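Local coordinates for tRNA (uracil(54)-C(5))-methyltransferase (Pyrococcus abyssi, PDB 2JJQ), which catalyses the S-adenosyl-L-methionine-dependent methylation of uridine 54 in tRNA to 5-methyluridine, at residues A[39-53]-A[62-76]. Residues are numbered along the deposited sequence; the frame is centred on the assembly and turned at random.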
loop_
_atom_site.group_PDB
_atom_site.type_symbol
_atom_site.label_atom_id
_atom_site.label_comp_id
_atom_site.label_asym_id
_atom_site.label_seq_id
_atom_site.Cartn_x
_atom_site.Cartn_y
_atom_site.Cartn_z
ATOM N N ILE A 39 -24.303 -13.454 11.622
ATOM C CA ILE A 39 -23.127 -14.321 11.503
ATOM C C ILE A 39 -22.293 -13.685 10.360
ATOM O O ILE A 39 -22.885 -13.032 9.493
ATOM C CB ILE A 39 -23.539 -15.748 11.117
ATOM C CG1 ILE A 39 -24.368 -16.383 12.258
ATOM C CG2 ILE A 39 -22.316 -16.593 10.686
ATOM C CD1 ILE A 39 -24.821 -17.828 11.999
ATOM N N LEU A 40 -20.960 -13.826 10.380
ATOM C CA LEU A 40 -20.075 -13.239 9.343
ATOM C C LEU A 40 -19.692 -14.378 8.415
ATOM O O LEU A 40 -19.632 -15.506 8.890
ATOM C CB LEU A 40 -18.792 -12.657 9.959
ATOM C CG LEU A 40 -19.016 -11.457 10.878
ATOM C CD1 LEU A 40 -17.699 -11.004 11.550
ATOM C CD2 LEU A 40 -19.716 -10.298 10.117
ATOM N N VAL A 41 -19.466 -14.086 7.115
ATOM C CA VAL A 41 -19.109 -15.083 6.093
ATOM C C VAL A 41 -18.092 -14.493 5.102
ATOM O O VAL A 41 -18.461 -13.650 4.267
ATOM C CB VAL A 41 -20.361 -15.489 5.235
ATOM C CG1 VAL A 41 -20.003 -16.602 4.276
ATOM C CG2 VAL A 41 -21.596 -15.829 6.107
ATOM N N PRO A 42 -16.815 -14.909 5.179
ATOM C CA PRO A 42 -15.788 -14.348 4.271
ATOM C C PRO A 42 -15.991 -14.771 2.811
ATOM O O PRO A 42 -16.464 -15.891 2.565
ATOM C CB PRO A 42 -14.473 -14.996 4.752
ATOM C CG PRO A 42 -14.744 -15.519 6.121
ATOM C CD PRO A 42 -16.235 -15.702 6.293
ATOM N N PHE A 43 -15.580 -13.914 1.874
ATOM C CA PHE A 43 -15.636 -14.187 0.428
ATOM C C PHE A 43 -17.046 -14.518 -0.035
ATOM O O PHE A 43 -17.254 -15.343 -0.927
ATOM C CB PHE A 43 -14.676 -15.309 0.034
ATOM C CG PHE A 43 -13.200 -14.903 0.112
ATOM C CD1 PHE A 43 -12.674 -13.923 -0.746
ATOM C CD2 PHE A 43 -12.356 -15.495 1.032
ATOM C CE1 PHE A 43 -11.331 -13.552 -0.662
ATOM C CE2 PHE A 43 -11.013 -15.131 1.113
ATOM C CZ PHE A 43 -10.494 -14.169 0.270
ATOM N N SER A 44 -18.006 -13.874 0.604
ATOM C CA SER A 44 -19.384 -13.946 0.167
ATOM C C SER A 44 -19.800 -12.593 -0.444
ATOM O O SER A 44 -19.073 -11.588 -0.352
ATOM C CB SER A 44 -20.281 -14.391 1.342
ATOM O OG SER A 44 -20.410 -13.380 2.330
ATOM N N ALA A 45 -20.940 -12.570 -1.098
ATOM C CA ALA A 45 -21.411 -11.356 -1.802
ATOM C C ALA A 45 -22.846 -11.112 -1.416
ATOM O O ALA A 45 -23.627 -12.081 -1.324
ATOM C CB ALA A 45 -21.286 -11.536 -3.403
ATOM N N PRO A 46 -23.250 -9.841 -1.252
ATOM C CA PRO A 46 -24.649 -9.612 -0.971
ATOM C C PRO A 46 -25.484 -10.195 -2.090
ATOM O O PRO A 46 -25.164 -9.989 -3.275
ATOM C CB PRO A 46 -24.751 -8.100 -0.954
ATOM C CG PRO A 46 -23.330 -7.624 -0.519
ATOM C CD PRO A 46 -22.497 -8.561 -1.354
ATOM N N GLY A 47 -26.528 -10.936 -1.735
ATOM C CA GLY A 47 -27.355 -11.576 -2.785
ATOM C C GLY A 47 -27.060 -13.076 -2.899
ATOM O O GLY A 47 -27.868 -13.849 -3.431
ATOM N N ASP A 48 -25.904 -13.502 -2.405
ATOM C CA ASP A 48 -25.575 -14.937 -2.324
ATOM C C ASP A 48 -26.595 -15.674 -1.466
ATOM O O ASP A 48 -26.968 -15.204 -0.412
ATOM C CB ASP A 48 -24.231 -15.123 -1.626
ATOM C CG ASP A 48 -23.017 -14.988 -2.539
ATOM O OD1 ASP A 48 -23.124 -14.943 -3.802
ATOM O OD2 ASP A 48 -21.875 -14.982 -1.960
ATOM N N GLU A 49 -27.045 -16.830 -1.924
ATOM C CA GLU A 49 -27.933 -17.631 -1.129
ATOM C C GLU A 49 -27.025 -18.742 -0.609
ATOM O O GLU A 49 -26.356 -19.436 -1.385
ATOM C CB GLU A 49 -29.102 -18.134 -1.994
ATOM C CG GLU A 49 -30.002 -19.155 -1.283
ATOM C CD GLU A 49 -30.946 -19.871 -2.257
ATOM O OE1 GLU A 49 -31.316 -19.259 -3.298
ATOM O OE2 GLU A 49 -31.313 -21.045 -1.982
ATOM N N ILE A 50 -26.889 -18.834 0.706
ATOM C CA ILE A 50 -25.945 -19.802 1.283
ATOM C C ILE A 50 -26.573 -20.687 2.389
ATOM O O ILE A 50 -27.625 -20.375 2.939
ATOM C CB ILE A 50 -24.657 -19.099 1.829
ATOM C CG1 ILE A 50 -24.925 -18.366 3.140
ATOM C CG2 ILE A 50 -24.079 -18.073 0.785
ATOM C CD1 ILE A 50 -23.659 -18.236 3.952
ATOM N N ILE A 51 -25.922 -21.802 2.680
ATOM C CA ILE A 51 -26.230 -22.579 3.889
ATOM C C ILE A 51 -24.963 -22.601 4.730
ATOM O O ILE A 51 -23.903 -22.953 4.218
ATOM C CB ILE A 51 -26.626 -24.041 3.551
ATOM C CG1 ILE A 51 -27.881 -24.055 2.680
ATOM C CG2 ILE A 51 -26.820 -24.853 4.850
ATOM C CD1 ILE A 51 -28.015 -25.255 1.747
ATOM N N VAL A 52 -25.060 -22.204 6.000
ATOM C CA VAL A 52 -23.887 -22.218 6.876
ATOM C C VAL A 52 -23.767 -23.606 7.489
ATOM O O VAL A 52 -24.690 -24.063 8.186
ATOM C CB VAL A 52 -24.008 -21.200 8.042
ATOM C CG1 VAL A 52 -22.772 -21.250 8.952
ATOM C CG2 VAL A 52 -24.252 -19.791 7.514
ATOM N N GLU A 53 -22.650 -24.272 7.226
ATOM C CA GLU A 53 -22.419 -25.605 7.760
ATOM C C GLU A 53 -21.701 -25.562 9.106
ATOM O O GLU A 53 -22.184 -26.096 10.097
ATOM C CB GLU A 53 -21.609 -26.429 6.765
ATOM C CG GLU A 53 -22.286 -26.561 5.413
ATOM C CD GLU A 53 -21.306 -26.886 4.318
ATOM O OE1 GLU A 53 -20.159 -26.374 4.377
ATOM O OE2 GLU A 53 -21.682 -27.649 3.402
ATOM N N ARG A 62 -19.633 -14.892 15.585
ATOM C CA ARG A 62 -19.773 -16.125 14.836
ATOM C C ARG A 62 -19.341 -15.871 13.405
ATOM O O ARG A 62 -19.826 -14.950 12.759
ATOM C CB ARG A 62 -21.202 -16.669 14.914
ATOM C CG ARG A 62 -21.595 -17.135 16.314
ATOM C CD ARG A 62 -22.779 -18.090 16.293
ATOM N NE ARG A 62 -24.020 -17.522 15.759
ATOM C CZ ARG A 62 -24.450 -16.267 15.923
ATOM N NH1 ARG A 62 -23.753 -15.376 16.628
ATOM N NH2 ARG A 62 -25.605 -15.906 15.375
ATOM N N VAL A 63 -18.411 -16.693 12.942
ATOM C CA VAL A 63 -17.877 -16.620 11.600
ATOM C C VAL A 63 -18.115 -17.946 10.880
ATOM O O VAL A 63 -17.678 -19.005 11.354
ATOM C CB VAL A 63 -16.364 -16.334 11.646
ATOM C CG1 VAL A 63 -15.739 -16.395 10.236
ATOM C CG2 VAL A 63 -16.118 -14.993 12.320
ATOM N N ALA A 64 -18.801 -17.895 9.739
ATOM C CA ALA A 64 -19.021 -19.092 8.924
ATOM C C ALA A 64 -17.709 -19.673 8.374
ATOM O O ALA A 64 -17.161 -19.161 7.416
ATOM C CB ALA A 64 -19.977 -18.785 7.785
ATOM N N SER A 65 -17.214 -20.754 8.970
ATOM C CA SER A 65 -15.981 -21.391 8.482
ATOM C C SER A 65 -16.186 -22.445 7.382
ATOM O O SER A 65 -15.259 -22.744 6.633
ATOM C CB SER A 65 -15.228 -22.025 9.633
ATOM O OG SER A 65 -16.078 -22.896 10.356
ATOM N N GLN A 66 -17.388 -23.014 7.301
ATOM C CA GLN A 66 -17.737 -23.917 6.203
ATOM C C GLN A 66 -19.161 -23.586 5.756
ATOM O O GLN A 66 -20.095 -23.588 6.572
ATOM C CB GLN A 66 -17.634 -25.377 6.654
ATOM C CG GLN A 66 -17.240 -26.354 5.537
ATOM C CD GLN A 66 -16.890 -27.750 6.060
ATOM O OE1 GLN A 66 -17.295 -28.147 7.167
ATOM N NE2 GLN A 66 -16.122 -28.500 5.265
ATOM N N TRP A 67 -19.323 -23.252 4.477
ATOM C CA TRP A 67 -20.630 -22.878 3.967
ATOM C C TRP A 67 -20.807 -23.341 2.532
ATOM O O TRP A 67 -19.835 -23.634 1.834
ATOM C CB TRP A 67 -20.904 -21.368 4.106
ATOM C CG TRP A 67 -19.857 -20.451 3.488
ATOM C CD1 TRP A 67 -18.661 -20.095 4.038
ATOM C CD2 TRP A 67 -19.941 -19.755 2.221
ATOM N NE1 TRP A 67 -17.990 -19.234 3.192
ATOM C CE2 TRP A 67 -18.753 -19.009 2.076
ATOM C CE3 TRP A 67 -20.906 -19.696 1.198
ATOM C CZ2 TRP A 67 -18.490 -18.214 0.944
ATOM C CZ3 TRP A 67 -20.645 -18.907 0.077
ATOM C CH2 TRP A 67 -19.446 -18.173 -0.036
ATOM N N LYS A 68 -22.071 -23.435 2.115
ATOM C CA LYS A 68 -22.389 -23.877 0.768
ATOM C C LYS A 68 -23.015 -22.717 -0.004
ATOM O O LYS A 68 -23.983 -22.108 0.439
ATOM C CB LYS A 68 -23.339 -25.079 0.822
ATOM C CG LYS A 68 -23.659 -25.759 -0.534
ATOM C CD LYS A 68 -24.601 -26.970 -0.289
ATOM C CE LYS A 68 -25.345 -27.460 -1.544
ATOM N NZ LYS A 68 -24.478 -27.863 -2.674
ATOM N N LEU A 69 -22.466 -22.423 -1.163
ATOM C CA LEU A 69 -23.080 -21.428 -2.046
ATOM C C LEU A 69 -24.182 -22.082 -2.877
ATOM O O LEU A 69 -23.886 -22.825 -3.815
ATOM C CB LEU A 69 -22.020 -20.793 -2.959
ATOM C CG LEU A 69 -22.388 -19.622 -3.883
ATOM C CD1 LEU A 69 -22.971 -18.405 -3.162
ATOM C CD2 LEU A 69 -21.138 -19.218 -4.627
ATOM N N VAL A 70 -25.440 -21.817 -2.546
ATOM C CA VAL A 70 -26.578 -22.385 -3.308
ATOM C C VAL A 70 -26.933 -21.582 -4.575
ATOM O O VAL A 70 -27.255 -22.154 -5.641
ATOM C CB VAL A 70 -27.838 -22.493 -2.425
ATOM C CG1 VAL A 70 -28.981 -23.073 -3.218
ATOM C CG2 VAL A 70 -27.541 -23.335 -1.172
ATOM N N ARG A 71 -26.904 -20.254 -4.450
ATOM C CA ARG A 71 -27.138 -19.350 -5.577
ATOM C C ARG A 71 -26.116 -18.206 -5.514
ATOM O O ARG A 71 -25.866 -17.645 -4.444
ATOM C CB ARG A 71 -28.562 -18.783 -5.574
ATOM C CG ARG A 71 -29.596 -19.703 -6.215
ATOM C CD ARG A 71 -30.901 -18.982 -6.625
ATOM N NE ARG A 71 -31.793 -19.911 -7.339
ATOM C CZ ARG A 71 -33.111 -19.752 -7.495
ATOM N NH1 ARG A 71 -33.738 -18.689 -6.989
ATOM N NH2 ARG A 71 -33.812 -20.674 -8.154
ATOM N N SER A 72 -25.484 -17.931 -6.642
ATOM C CA SER A 72 -24.449 -16.880 -6.733
ATOM C C SER A 72 -25.046 -15.506 -6.965
ATOM O O SER A 72 -25.902 -15.321 -7.821
ATOM C CB SER A 72 -23.457 -17.160 -7.881
ATOM O OG SER A 72 -22.553 -18.186 -7.548
ATOM N N SER A 73 -24.558 -14.522 -6.216
ATOM C CA SER A 73 -24.986 -13.163 -6.361
ATOM C C SER A 73 -24.545 -12.684 -7.728
ATOM O O SER A 73 -23.451 -13.039 -8.168
ATOM C CB SER A 73 -24.228 -12.271 -5.364
ATOM O OG SER A 73 -24.451 -10.893 -5.637
ATOM N N PRO A 74 -25.358 -11.798 -8.346
ATOM C CA PRO A 74 -25.003 -11.159 -9.607
ATOM C C PRO A 74 -23.874 -10.120 -9.353
ATOM O O PRO A 74 -23.282 -9.628 -10.307
ATOM C CB PRO A 74 -26.288 -10.454 -10.008
ATOM C CG PRO A 74 -26.929 -10.096 -8.670
ATOM C CD PRO A 74 -26.637 -11.303 -7.821
ATOM N N LEU A 75 -23.543 -9.826 -8.090
ATOM C CA LEU A 75 -22.412 -8.907 -7.815
ATOM C C LEU A 75 -21.059 -9.599 -7.929
ATOM O O LEU A 75 -20.006 -8.935 -7.821
ATOM C CB LEU A 75 -22.568 -8.291 -6.421
ATOM C CG LEU A 75 -23.875 -7.537 -6.186
ATOM C CD1 LEU A 75 -23.861 -6.945 -4.827
ATOM C CD2 LEU A 75 -24.015 -6.463 -7.220
ATOM N N ARG A 76 -21.056 -10.925 -8.106
ATOM C CA ARG A 76 -19.818 -11.693 -8.146
ATOM C C ARG A 76 -19.225 -11.615 -9.560
ATOM O O ARG A 76 -19.951 -11.368 -10.534
ATOM C CB ARG A 76 -20.092 -13.162 -7.800
ATOM C CG ARG A 76 -20.387 -13.376 -6.323
ATOM C CD ARG A 76 -20.609 -14.895 -5.877
ATOM N NE ARG A 76 -19.285 -15.383 -5.621
ATOM C CZ ARG A 76 -18.754 -15.639 -4.438
ATOM N NH1 ARG A 76 -19.456 -15.606 -3.292
ATOM N NH2 ARG A 76 -17.511 -16.017 -4.439
#
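Trp67 lies against Val41 and Ile50 inside the TRAM-like domain, a small beta-barrel-type fold whose 49-57/62-69 hairpin here meets strand 39-41, an edge strand of the neighbouring three-stranded sheet. Val41 CG1 sits over one ring face, 3.5 Å from the centroid of the five-membered ring of Trp67 and 12° off its normal, which defines a CH-pi contact. Ile50 CG2 reaches the six-membered part obliquely, 3.6 Å from Trp67 CE3. A chi1 of 54° places the indole between its own backbone N and carbonyl carbon, on the face of the hairpin that also carries Ile50, Val52 and Leu69.

Two sets of backbone bonds frame this ring. Strands 49-53 and 67-69 run antiparallel, where Ile51 N donates to Lys68 O and Lys68 N to Ile51 O, the latter at 2.8 Å, a hydrogen-bonded pair; at Glu49 a classic beta bulge lets one carbonyl accept from Val70 N and Arg71 N. Before the corner at Ser65 and Gln66, strand 62-64 runs beside strand 39-41, where Leu40 N binds Arg62 O and Leu40 O receives Ala64 N at 2.7 Å.

Beyond the bulge, Asp48 ties the 42-48 loop to 71-76. Its OD1 takes Ser73 N at 2.8 Å, nearly along the C-O axis, while OD2 offers its syn lone pair to Arg76 NH1 at 2.8 Å in a salt bridge with nearly coplanar groups (19°). Ala45 N meets OD2 from above the carboxylate plane, and Arg76 NH1 also donates to Phe43 O. Ile25 of strand 24-28 backs Asp48. Ser73 OG, which accepts Leu75 N in an ST turn, donates to Pro46 O at 2.6 Å.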